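Local coordinates for ribosomal-protein-S5-alanine N-acetyltransferase (Vibrio fischeri, PDB 3IGR) that probably transfers an acetyl group from acetyl-CoA to the N-terminal alanine of ribosomal protein uS5, as a RimJ-type member of the GNAT acetyltransferase family, at residues D122-F125 and K126-L130; D19-T22 and I23-F27. All blocks are in the same frame, centred on the assembly; numbering follows the deposited sequence.

Interaction 1 (D122-F125 and K126-L130); sequences DWMF and KAQNL
Asp122 and Lys126 are joined through their backbones by a regular i to i+4 bond near the end of helix 112-126, Lys126 N donating to Asp122 O at 2.9 Å. Trp123 O accepts from two donors: Ala127 N, four residues ahead at 2.8 Å, and Gln128 N, five residues ahead and in the carbonyl plane, with which the pattern begins to widen. Met124 O then takes the amide of Leu130, the N-H pointing at it almost straight (169°). Asn129, with positive phi, turns the chain out of the helix just before this bond. The salt bridge lies on the outside: the Lys126 chain, extended beyond CG, runs alongside the Asp122 side chain, and NZ reaches OD2 nearly along its C-O axis at 2.7 Å. Helix 112-126 connects the parallel strands 96-103 and 132-137, the beta-alpha-beta crossover of the GNAT fold, and these residues form its exit. The Trp123 indole, CG anti to the backbone N (chi1 -175°), stands over the next turn. Ala127 CB sits over a face of its five-membered ring, 3.5 Å from the centroid, and Gln128 CG lies over the six-membered ring in a second CH-pi contact at 4.1 Å. The Gln128 amide plane is turned 52° from the indole, and its NE2 continues past CH2 to bond Asn65. Phe68 meets the indole edge-to-face. Selenomethionine Met124, bent at chi2 and chi3, packs against Phe68, Tyr86, Ile89 and Ile133; its methyl CE meets Leu130 CD1 at 3.2 Å, closer than usual carbon contact and therefore doubtful in detail. A water lies within hydrogen-bonding distance of Phe125 O and, weakly, of Asn129 OD1, with more acceptors in reach than protons, while Asn129 ND2 bonds the backbone of Lys183.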
loop_
_atom_site.group_PDB
_atom_site.type_symbol
_atom_site.label_atom_id
_atom_site.label_comp_id
_atom_site.label_asym_id
_atom_site.label_seq_id
_atom_site.Cartn_x
_atom_site.Cartn_y
_atom_site.Cartn_z
ATOM N N ASP A 122 -8.194 10.601 -3.387
ATOM C CA ASP A 122 -8.428 10.235 -4.764
ATOM C C ASP A 122 -9.639 10.969 -5.337
ATOM O O ASP A 122 -9.628 11.428 -6.496
ATOM C CB ASP A 122 -8.692 8.741 -4.822
ATOM C CG ASP A 122 -7.844 8.067 -5.816
ATOM O OD1 ASP A 122 -6.791 7.535 -5.389
ATOM O OD2 ASP A 122 -8.209 8.081 -7.015
ATOM N N TRP A 123 -10.688 11.055 -4.525
ATOM C CA TRP A 123 -11.879 11.794 -4.912
ATOM C C TRP A 123 -11.625 13.319 -4.995
ATOM O O TRP A 123 -12.125 13.983 -5.891
ATOM C CB TRP A 123 -13.031 11.449 -3.972
ATOM C CG TRP A 123 -14.330 12.069 -4.367
ATOM C CD1 TRP A 123 -15.232 11.593 -5.293
ATOM C CD2 TRP A 123 -14.897 13.261 -3.828
ATOM N NE1 TRP A 123 -16.315 12.434 -5.369
ATOM C CE2 TRP A 123 -16.140 13.465 -4.481
ATOM C CE3 TRP A 123 -14.482 14.181 -2.852
ATOM C CZ2 TRP A 123 -16.964 14.558 -4.196
ATOM C CZ3 TRP A 123 -15.319 15.266 -2.557
ATOM C CH2 TRP A 123 -16.535 15.444 -3.239
HETATM N N MSE A 124 -10.843 13.865 -4.067
HETATM C CA MSE A 124 -10.535 15.297 -4.089
HETATM C C MSE A 124 -9.763 15.681 -5.372
HETATM O O MSE A 124 -9.939 16.779 -5.923
HETATM C CB MSE A 124 -9.751 15.702 -2.844
HETATM C CG MSE A 124 -10.540 15.538 -1.533
HETATM SE SE MSE A 124 -12.062 16.771 -1.502
HETATM C CE MSE A 124 -11.118 18.453 -1.504
ATOM N N PHE A 125 -8.936 14.753 -5.844
ATOM C CA PHE A 125 -8.115 14.963 -7.024
ATOM C C PHE A 125 -8.969 14.803 -8.291
ATOM O O PHE A 125 -8.976 15.677 -9.178
ATOM C CB PHE A 125 -6.966 13.949 -7.038
ATOM C CG PHE A 125 -5.754 14.350 -6.221
ATOM C CD1 PHE A 125 -5.685 15.579 -5.557
ATOM C CD2 PHE A 125 -4.637 13.510 -6.183
ATOM C CE1 PHE A 125 -4.537 15.944 -4.835
ATOM C CE2 PHE A 125 -3.481 13.866 -5.462
ATOM C CZ PHE A 125 -3.437 15.082 -4.785
ATOM N N LYS A 126 -9.678 13.682 -8.358
ATOM C CA LYS A 126 -10.412 13.284 -9.548
ATOM C C LYS A 126 -11.747 14.002 -9.689
ATOM O O LYS A 126 -12.025 14.530 -10.745
ATOM C CB LYS A 126 -10.577 11.759 -9.629
ATOM C CG LYS A 126 -9.241 11.039 -9.896
ATOM C CD LYS A 126 -9.351 9.507 -9.917
ATOM C CE LYS A 126 -7.974 8.887 -10.236
ATOM N NZ LYS A 126 -7.774 7.530 -9.647
ATOM N N ALA A 127 -12.571 14.020 -8.643
ATOM C CA ALA A 127 -13.887 14.666 -8.731
ATOM C C ALA A 127 -13.854 16.145 -8.369
ATOM O O ALA A 127 -14.648 16.911 -8.886
ATOM C CB ALA A 127 -14.907 13.949 -7.887
ATOM N N GLN A 128 -12.962 16.559 -7.475
ATOM C CA GLN A 128 -12.873 17.986 -7.136
ATOM C C GLN A 128 -11.727 18.726 -7.816
ATOM O O GLN A 128 -11.577 19.921 -7.614
ATOM C CB GLN A 128 -12.837 18.215 -5.622
ATOM C CG GLN A 128 -14.144 17.881 -4.892
ATOM C CD GLN A 128 -15.271 18.855 -5.187
ATOM O OE1 GLN A 128 -15.048 20.034 -5.403
ATOM N NE2 GLN A 128 -16.495 18.356 -5.186
ATOM N N ASN A 129 -10.937 18.030 -8.632
ATOM C CA ASN A 129 -9.844 18.670 -9.377
ATOM C C ASN A 129 -8.940 19.552 -8.492
ATOM O O ASN A 129 -8.582 20.668 -8.861
ATOM C CB ASN A 129 -10.399 19.459 -10.587
ATOM C CG ASN A 129 -9.313 19.807 -11.607
ATOM O OD1 ASN A 129 -8.456 18.966 -11.934
ATOM N ND2 ASN A 129 -9.339 21.050 -12.115
ATOM N N LEU A 130 -8.591 19.065 -7.302
ATOM C CA LEU A 130 -7.570 19.761 -6.527
ATOM C C LEU A 130 -6.222 19.451 -7.139
ATOM O O LEU A 130 -6.017 18.364 -7.680
ATOM C CB LEU A 130 -7.599 19.366 -5.049
ATOM C CG LEU A 130 -8.709 19.982 -4.194
ATOM C CD1 LEU A 130 -8.414 19.661 -2.727
ATOM C CD2 LEU A 130 -8.770 21.484 -4.383
HETATM O O HOH W 1 -7.720 15.746 -11.814
#

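Interaction 2 (D19-T22 and I23-F27); sequences DAVT and IANYF
Val21 and Asn25 stand one helical turn apart, side by side and pointing the same way, with Asn25 N bonded to Val21 O at 2.9 Å. Along the Asn25 side chain, CB lies 3.6 Å from Val21 O. CG, held beside the backbone N and anti to the carbonyl carbon (chi1 -69°), comes closer to Val21 O, at 3.2 Å. Of the two amide branches, OD1 passes the same oxygen as acceptor beside acceptor, with no bond between them, while ND2 lies 3.5 Å from Val21 O and 3.7 Å from Val21 CG1. On another side of the turn Ile23 tucks its CG2 branch against Asp19 O at 3.3 Å and Ala20 O at 3.5 Å, and the residue packs on Trp51, Val71 and Ile80. The backbone ladder runs from Ile23 N to Asp19 O (2.9 Å), through a weak Ala24 N to Ala20 O bond, to Tyr26 N on Thr22 O. Asp19 holds the N-cap position, yet its carboxylate makes no capping bond; OD2 is engaged by Arg13 and by Lys16 N. The hydroxyl of Tyr26 bonds Ser102. Packed between helix 48-63 and strands 68-74 and 79-90, these turns open the first of the helices that follow the N-terminal strands in the GNAT fold.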
loop_
_atom_site.group_PDB
_atom_site.type_symbol
_atom_site.label_atom_id
_atom_site.label_comp_id
_atom_site.label_asym_id
_atom_site.label_seq_id
_atom_site.Cartn_x
_atom_site.Cartn_y
_atom_site.Cartn_z
ATOM N N ASP A 19 -26.188 13.254 11.765
ATOM C CA ASP A 19 -25.025 12.738 12.506
ATOM C C ASP A 19 -24.666 13.493 13.802
ATOM O O ASP A 19 -23.632 13.205 14.423
ATOM C CB ASP A 19 -23.782 12.733 11.614
ATOM C CG ASP A 19 -23.855 11.723 10.500
ATOM O OD1 ASP A 19 -24.404 10.618 10.711
ATOM O OD2 ASP A 19 -23.337 12.028 9.403
ATOM N N ALA A 20 -25.494 14.459 14.202
ATOM C CA ALA A 20 -25.149 15.369 15.305
ATOM C C ALA A 20 -24.750 14.635 16.582
ATOM O O ALA A 20 -23.742 14.973 17.200
ATOM C CB ALA A 20 -26.295 16.360 15.580
ATOM N N VAL A 21 -25.533 13.619 16.952
ATOM C CA VAL A 21 -25.304 12.866 18.185
ATOM C C VAL A 21 -24.089 11.956 18.056
ATOM O O VAL A 21 -23.228 11.925 18.931
ATOM C CB VAL A 21 -26.559 12.040 18.594
ATOM C CG1 VAL A 21 -26.254 11.117 19.766
ATOM C CG2 VAL A 21 -27.707 12.969 18.942
ATOM N N THR A 22 -24.021 11.225 16.954
ATOM C CA THR A 22 -22.957 10.251 16.757
ATOM C C THR A 22 -21.564 10.873 16.587
ATOM O O THR A 22 -20.588 10.336 17.109
ATOM C CB THR A 22 -23.281 9.260 15.620
ATOM O OG1 THR A 22 -22.212 8.319 15.495
ATOM C CG2 THR A 22 -23.469 9.975 14.300
ATOM N N ILE A 23 -21.462 11.994 15.874
ATOM C CA ILE A 23 -20.170 12.691 15.815
ATOM C C ILE A 23 -19.756 13.239 17.194
ATOM O O ILE A 23 -18.579 13.177 17.561
ATOM C CB ILE A 23 -20.087 13.780 14.687
ATOM C CG1 ILE A 23 -18.632 14.210 14.445
ATOM C CG2 ILE A 23 -20.960 14.996 15.014
ATOM C CD1 ILE A 23 -17.750 13.123 13.890
ATOM N N ALA A 24 -20.723 13.762 17.943
ATOM C CA ALA A 24 -20.476 14.248 19.302
ATOM C C ALA A 24 -19.932 13.118 20.175
ATOM O O ALA A 24 -18.902 13.287 20.834
ATOM C CB ALA A 24 -21.768 14.820 19.918
ATOM N N ASN A 25 -20.633 11.974 20.169
ATOM C CA ASN A 25 -20.216 10.791 20.927
ATOM C C ASN A 25 -18.798 10.376 20.583
ATOM O O ASN A 25 -18.030 10.007 21.463
ATOM C CB ASN A 25 -21.170 9.616 20.702
ATOM C CG ASN A 25 -22.529 9.843 21.311
ATOM O OD1 ASN A 25 -22.717 10.745 22.129
ATOM N ND2 ASN A 25 -23.492 9.020 20.923
ATOM N N TYR A 26 -18.459 10.444 19.302
ATOM C CA TYR A 26 -17.134 10.060 18.838
ATOM C C TYR A 26 -16.033 10.923 19.465
ATOM O O TYR A 26 -15.008 10.396 19.890
ATOM C CB TYR A 26 -17.050 10.100 17.306
ATOM C CG TYR A 26 -15.633 10.047 16.780
ATOM C CD1 TYR A 26 -14.951 8.836 16.680
ATOM C CD2 TYR A 26 -14.967 11.214 16.384
ATOM C CE1 TYR A 26 -13.653 8.789 16.228
ATOM C CE2 TYR A 26 -13.670 11.170 15.913
ATOM C CZ TYR A 26 -13.018 9.957 15.834
ATOM O OH TYR A 26 -11.728 9.915 15.361
ATOM N N PHE A 27 -16.222 12.240 19.504
ATOM C CA PHE A 27 -15.172 13.096 20.038
ATOM C C PHE A 27 -15.163 13.022 21.552
ATOM O O PHE A 27 -14.114 13.090 22.186
ATOM C CB PHE A 27 -15.286 14.537 19.515
ATOM C CG PHE A 27 -14.803 14.689 18.091
ATOM C CD1 PHE A 27 -13.460 14.491 17.780
ATOM C CD2 PHE A 27 -15.689 14.992 17.066
ATOM C CE1 PHE A 27 -12.998 14.604 16.467
ATOM C CE2 PHE A 27 -15.238 15.107 15.745
ATOM C CZ PHE A 27 -13.886 14.917 15.447
#

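How the interactions relate
From the N terminus, the chain leaves strand 10-14 and enters interaction 2, the first turns of helix 20-29. It then passes through helix 48-63, the antiparallel strands 68-74, 79-90 and 96-103, and helix 112-126, at whose C-terminal end interaction 1 lies, shortly before strand 132-137. In each contact the two segments follow one another without a gap, so neither closes a long loop; they follow in series and neither nest nor cross. The centres of interactions 1 and 2 are about 27 Å apart, on opposite sides of the chain's centre. Their nearest atoms stay about 15 Å apart. Strands 68-74 and 79-90 nevertheless relate them, because side chains from both contacts pack on these two neighbouring strands.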